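Local coordinates for protein D-alanine--D-alanine ligase (Coxiella burnetii, PDB 3TQT) that joins two D-alanines into D-alanyl-D-alanine at the expense of ATP, supplying the dipeptide for peptidoglycan of the bacterial cell wall, at residues A[223-235]-A[239-251]. Residues are numbered along the deposited sequence; the frame is centred on the assembly and turned at random.
Sequences PRIRGREIECAVL and APKASLPGEIIPH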
loop_
_atom_site.group_PDB
_atom_site.type_symbol
_atom_site.label_atom_id
_atom_site.label_comp_id
_atom_site.label_asym_id
_atom_site.label_seq_id
_atom_site.Cartn_x
_atom_site.Cartn_y
_atom_site.Cartn_z
ATOM N N PRO A 223 11.788 -17.215 15.887
ATOM C CA PRO A 223 11.998 -18.346 16.789
ATOM C C PRO A 223 10.740 -19.189 16.827
ATOM O O PRO A 223 9.647 -18.633 16.767
ATOM C CB PRO A 223 12.159 -17.658 18.138
ATOM C CG PRO A 223 11.270 -16.446 18.004
ATOM C CD PRO A 223 11.544 -15.964 16.621
ATOM N N ARG A 224 10.873 -20.507 16.923
ATOM C CA ARG A 224 9.701 -21.329 17.198
ATOM C C ARG A 224 9.299 -21.152 18.659
ATOM O O ARG A 224 10.040 -21.502 19.571
ATOM C CB ARG A 224 9.938 -22.803 16.875
ATOM C CG ARG A 224 8.656 -23.630 16.933
ATOM C CD ARG A 224 8.893 -25.091 16.598
ATOM N NE ARG A 224 9.901 -25.698 17.467
ATOM C CZ ARG A 224 9.643 -26.273 18.638
ATOM N NH1 ARG A 224 8.400 -26.327 19.100
ATOM N NH2 ARG A 224 10.635 -26.796 19.349
ATOM N N ILE A 225 8.114 -20.594 18.853
ATOM C CA ILE A 225 7.605 -20.202 20.157
ATOM C C ILE A 225 6.676 -21.289 20.692
ATOM O O ILE A 225 5.782 -21.743 19.974
ATOM C CB ILE A 225 6.784 -18.887 20.014
ATOM C CG1 ILE A 225 7.714 -17.684 19.819
ATOM C CG2 ILE A 225 5.867 -18.671 21.205
ATOM C CD1 ILE A 225 8.807 -17.581 20.865
ATOM N N ARG A 226 6.871 -21.706 21.932
ATOM C CA ARG A 226 5.920 -22.628 22.538
ATOM C C ARG A 226 4.692 -21.830 22.963
ATOM O O ARG A 226 4.804 -20.741 23.537
ATOM C CB ARG A 226 6.524 -23.370 23.734
ATOM C CG ARG A 226 5.625 -24.493 24.265
ATOM C CD ARG A 226 6.190 -25.159 25.519
ATOM N NE ARG A 226 7.597 -25.512 25.354
ATOM C CZ ARG A 226 8.478 -25.534 26.349
ATOM N NH1 ARG A 226 8.092 -25.226 27.581
ATOM N NH2 ARG A 226 9.746 -25.854 26.108
ATOM N N GLY A 227 3.513 -22.350 22.663
ATOM C CA GLY A 227 2.310 -21.660 23.069
ATOM C C GLY A 227 1.153 -21.938 22.148
ATOM O O GLY A 227 1.290 -22.626 21.141
ATOM N N ARG A 228 0.002 -21.387 22.502
ATOM C CA ARG A 228 -1.196 -21.616 21.728
ATOM C C ARG A 228 -1.357 -20.530 20.675
ATOM O O ARG A 228 -0.988 -19.375 20.894
ATOM C CB ARG A 228 -2.414 -21.660 22.649
ATOM C CG ARG A 228 -2.325 -22.749 23.698
ATOM C CD ARG A 228 -3.702 -23.194 24.113
ATOM N NE ARG A 228 -4.240 -22.401 25.204
ATOM C CZ ARG A 228 -5.520 -22.417 25.567
ATOM N NH1 ARG A 228 -6.394 -23.166 24.901
ATOM N NH2 ARG A 228 -5.927 -21.672 26.584
ATOM N N GLU A 229 -1.896 -20.915 19.522
ATOM C CA GLU A 229 -2.182 -19.955 18.464
ATOM C C GLU A 229 -3.610 -19.481 18.631
ATOM O O GLU A 229 -4.556 -20.213 18.341
ATOM C CB GLU A 229 -1.975 -20.585 17.092
ATOM C CG GLU A 229 -0.586 -21.177 16.925
ATOM C CD GLU A 229 -0.117 -21.126 15.497
ATOM O OE1 GLU A 229 -0.454 -20.148 14.797
ATOM O OE2 GLU A 229 0.584 -22.064 15.075
ATOM N N ILE A 230 -3.742 -18.253 19.122
ATOM C CA ILE A 230 -5.033 -17.673 19.458
ATOM C C ILE A 230 -5.347 -16.605 18.421
ATOM O O ILE A 230 -4.448 -15.893 17.955
ATOM C CB ILE A 230 -4.994 -17.053 20.859
ATOM C CG1 ILE A 230 -4.586 -18.116 21.896
ATOM C CG2 ILE A 230 -6.338 -16.402 21.207
ATOM C CD1 ILE A 230 -5.493 -19.323 21.929
ATOM N N GLU A 231 -6.608 -16.519 18.020
ATOM C CA GLU A 231 -6.994 -15.541 17.020
ATOM C C GLU A 231 -8.116 -14.680 17.561
ATOM O O GLU A 231 -8.843 -15.085 18.464
ATOM C CB GLU A 231 -7.432 -16.238 15.740
ATOM C CG GLU A 231 -6.395 -17.194 15.195
ATOM C CD GLU A 231 -6.827 -17.799 13.884
ATOM O OE1 GLU A 231 -8.037 -17.736 13.583
ATOM O OE2 GLU A 231 -5.959 -18.312 13.152
ATOM N N CYS A 232 -8.235 -13.481 17.012
ATOM C CA CYS A 232 -9.267 -12.558 17.441
ATOM C C CYS A 232 -9.724 -11.753 16.237
ATOM O O CYS A 232 -8.909 -11.201 15.498
ATOM C CB CYS A 232 -8.729 -11.642 18.541
ATOM S SG CYS A 232 -9.944 -10.505 19.226
ATOM N N ALA A 233 -11.033 -11.714 16.031
ATOM C CA ALA A 233 -11.604 -11.003 14.903
ATOM C C ALA A 233 -11.905 -9.587 15.345
ATOM O O ALA A 233 -12.554 -9.375 16.364
ATOM C CB ALA A 233 -12.868 -11.686 14.431
ATOM N N VAL A 234 -11.410 -8.621 14.579
ATOM C CA VAL A 234 -11.663 -7.210 14.852
ATOM C C VAL A 234 -12.565 -6.628 13.767
ATOM O O VAL A 234 -12.436 -6.950 12.580
ATOM C CB VAL A 234 -10.349 -6.416 14.932
ATOM C CG1 VAL A 234 -10.621 -4.928 15.185
ATOM C CG2 VAL A 234 -9.459 -6.984 16.030
ATOM N N LEU A 235 -13.498 -5.788 14.188
ATOM C CA LEU A 235 -14.445 -5.172 13.265
ATOM C C LEU A 235 -14.615 -3.708 13.599
ATOM O O LEU A 235 -14.852 -3.344 14.753
ATOM C CB LEU A 235 -15.790 -5.863 13.382
ATOM C CG LEU A 235 -16.957 -5.262 12.614
ATOM C CD1 LEU A 235 -16.760 -5.452 11.121
ATOM C CD2 LEU A 235 -18.232 -5.951 13.088
ATOM N N ALA A 239 -13.652 2.983 15.709
ATOM C CA ALA A 239 -13.946 2.383 17.011
ATOM C C ALA A 239 -14.070 0.863 16.919
ATOM O O ALA A 239 -15.166 0.319 17.012
ATOM C CB ALA A 239 -15.210 2.978 17.603
ATOM N N PRO A 240 -12.933 0.181 16.756
ATOM C CA PRO A 240 -12.891 -1.266 16.509
ATOM C C PRO A 240 -13.392 -2.071 17.697
ATOM O O PRO A 240 -13.144 -1.698 18.844
ATOM C CB PRO A 240 -11.392 -1.547 16.298
ATOM C CG PRO A 240 -10.748 -0.196 16.108
ATOM C CD PRO A 240 -11.587 0.757 16.895
ATOM N N LYS A 241 -14.082 -3.170 17.404
ATOM C CA LYS A 241 -14.563 -4.104 18.416
ATOM C C LYS A 241 -13.889 -5.443 18.184
ATOM O O LYS A 241 -13.558 -5.796 17.055
ATOM C CB LYS A 241 -16.082 -4.279 18.330
ATOM C CG LYS A 241 -16.875 -3.032 18.704
ATOM C CD LYS A 241 -18.376 -3.262 18.538
ATOM C CE LYS A 241 -18.733 -3.673 17.106
ATOM N NZ LYS A 241 -20.211 -3.714 16.850
ATOM N N ALA A 242 -13.683 -6.185 19.259
ATOM C CA ALA A 242 -12.976 -7.449 19.155
ATOM C C ALA A 242 -13.900 -8.600 19.525
ATOM O O ALA A 242 -14.697 -8.488 20.452
ATOM C CB ALA A 242 -11.748 -7.427 20.051
ATOM N N SER A 243 -13.800 -9.700 18.787
ATOM C CA SER A 243 -14.586 -10.897 19.065
ATOM C C SER A 243 -14.020 -11.610 20.277
ATOM O O SER A 243 -12.962 -11.257 20.782
ATOM C CB SER A 243 -14.517 -11.857 17.873
ATOM O OG SER A 243 -13.201 -12.404 17.762
ATOM N N LEU A 244 -14.733 -12.625 20.745
ATOM C CA LEU A 244 -14.133 -13.572 21.660
ATOM C C LEU A 244 -12.995 -14.256 20.916
ATOM O O LEU A 244 -13.098 -14.519 19.713
ATOM C CB LEU A 244 -15.161 -14.596 22.131
ATOM C CG LEU A 244 -16.265 -13.962 22.980
ATOM C CD1 LEU A 244 -17.325 -14.975 23.354
ATOM C CD2 LEU A 244 -15.669 -13.306 24.220
ATOM N N PRO A 245 -11.902 -14.539 21.626
ATOM C CA PRO A 245 -10.734 -15.190 21.029
ATOM C C PRO A 245 -11.090 -16.590 20.551
ATOM O O PRO A 245 -11.965 -17.228 21.132
ATOM C CB PRO A 245 -9.754 -15.303 22.204
ATOM C CG PRO A 245 -10.254 -14.335 23.236
ATOM C CD PRO A 245 -11.737 -14.315 23.071
ATOM N N GLY A 246 -10.437 -17.046 19.490
ATOM C CA GLY A 246 -10.575 -18.422 19.053
ATOM C C GLY A 246 -9.198 -19.047 19.059
ATOM O O GLY A 246 -8.199 -18.359 19.292
ATOM N N GLU A 247 -9.138 -20.346 18.804
ATOM C CA GLU A 247 -7.863 -21.036 18.762
ATOM C C GLU A 247 -7.754 -21.901 17.528
ATOM O O GLU A 247 -8.739 -22.459 17.045
ATOM C CB GLU A 247 -7.644 -21.876 20.017
ATOM C CG GLU A 247 -6.394 -22.763 19.944
ATOM C CD GLU A 247 -6.103 -23.480 21.250
ATOM O OE1 GLU A 247 -7.049 -23.724 22.023
ATOM O OE2 GLU A 247 -4.921 -23.789 21.506
ATOM N N ILE A 248 -6.540 -22.006 17.012
ATOM C CA ILE A 248 -6.288 -22.905 15.916
ATOM C C ILE A 248 -5.164 -23.816 16.356
ATOM O O ILE A 248 -4.237 -23.381 17.041
ATOM C CB ILE A 248 -5.894 -22.153 14.630
ATOM C CG1 ILE A 248 -5.889 -23.107 13.430
ATOM C CG2 ILE A 248 -4.540 -21.479 14.789
ATOM C CD1 ILE A 248 -5.511 -22.446 12.111
ATOM N N ILE A 249 -5.271 -25.082 15.994
ATOM C CA ILE A 249 -4.229 -26.046 16.313
ATOM C C ILE A 249 -3.751 -26.693 15.028
ATOM O O ILE A 249 -4.441 -27.533 14.447
ATOM C CB ILE A 249 -4.704 -27.133 17.279
ATOM C CG1 ILE A 249 -5.384 -26.517 18.504
ATOM C CG2 ILE A 249 -3.525 -28.034 17.689
ATOM C CD1 ILE A 249 -6.869 -26.261 18.306
ATOM N N PRO A 250 -2.571 -26.278 14.568
ATOM C CA PRO A 250 -1.945 -26.897 13.401
ATOM C C PRO A 250 -1.848 -28.401 13.590
ATOM O O PRO A 250 -1.583 -28.867 14.702
ATOM C CB PRO A 250 -0.545 -26.265 13.372
ATOM C CG PRO A 250 -0.407 -25.496 14.678
ATOM C CD PRO A 250 -1.794 -25.138 15.079
ATOM N N HIS A 251 -2.092 -29.151 12.519
ATOM C CA HIS A 251 -1.972 -30.600 12.560
ATOM C C HIS A 251 -0.527 -31.021 12.321
ATOM O O HIS A 251 0.142 -30.472 11.445
ATOM C CB HIS A 251 -2.884 -31.237 11.516
ATOM C CG HIS A 251 -4.340 -31.126 11.840
ATOM N ND1 HIS A 251 -5.328 -31.457 10.940
ATOM C CD2 HIS A 251 -4.974 -30.723 12.966
ATOM C CE1 HIS A 251 -6.511 -31.261 11.496
ATOM N NE2 HIS A 251 -6.322 -30.817 12.727
HETATM O O HOH W 1 -2.975 -23.493 19.439
#
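With chi1 of Ser243 at 69°, its hydroxyl is tucked between its own backbone N and carbonyl carbon and faces Ala233, whose N-H it accepts at 2.9 Å from N to OG. The same hydroxyl donates to the carbonyl O of Leu244, approaching from above that carbonyl's plane. At the far end, CG of Glu247 stands opposite its backbone N (chi1 173°), and the extended chain carries the carboxylate across Arg228 at about a right angle. The resulting salt bridge joins NH1 of Arg228 to OE1 of Glu247 at 3.0 Å, but the hydrogen bond within it is weak, its N-H...O angle only 125° and the guanidinium and carboxylate planes steeply inclined. A water molecule takes the N-H of Glu229 and donates to Glu247 OE2 and Ile248 O. The pair illustrates how a β-hairpin absorbs an extra residue: 228-236 and 241-249 are adjacent antiparallel strands in the five-stranded sheet of the ATP-grasp region, and their register slips by one between Glu231 and Val234. Regular pairing resumes on both sides, with Glu231 and Gly246 exchanging two bonds of 2.7 Å between N and O, and Leu235 and Lys241 another two. Across the slip, Ser243 N still reaches Ala233 O at 2.7 Å, so the serine serves Ala233 through both backbone and side chain. On one face, Ile230 lies beside Pro245 and Val234 CG1 beside Pro240 CB at 3.6 Å; Ile230, Val234 and Pro240 also pack against helix 277-293. On the other, Glu231 OE2 meets Ile248 CG2, and the side chain of Glu231 lies about 3 Å from that of Asp303, a predicted magnesium ligand.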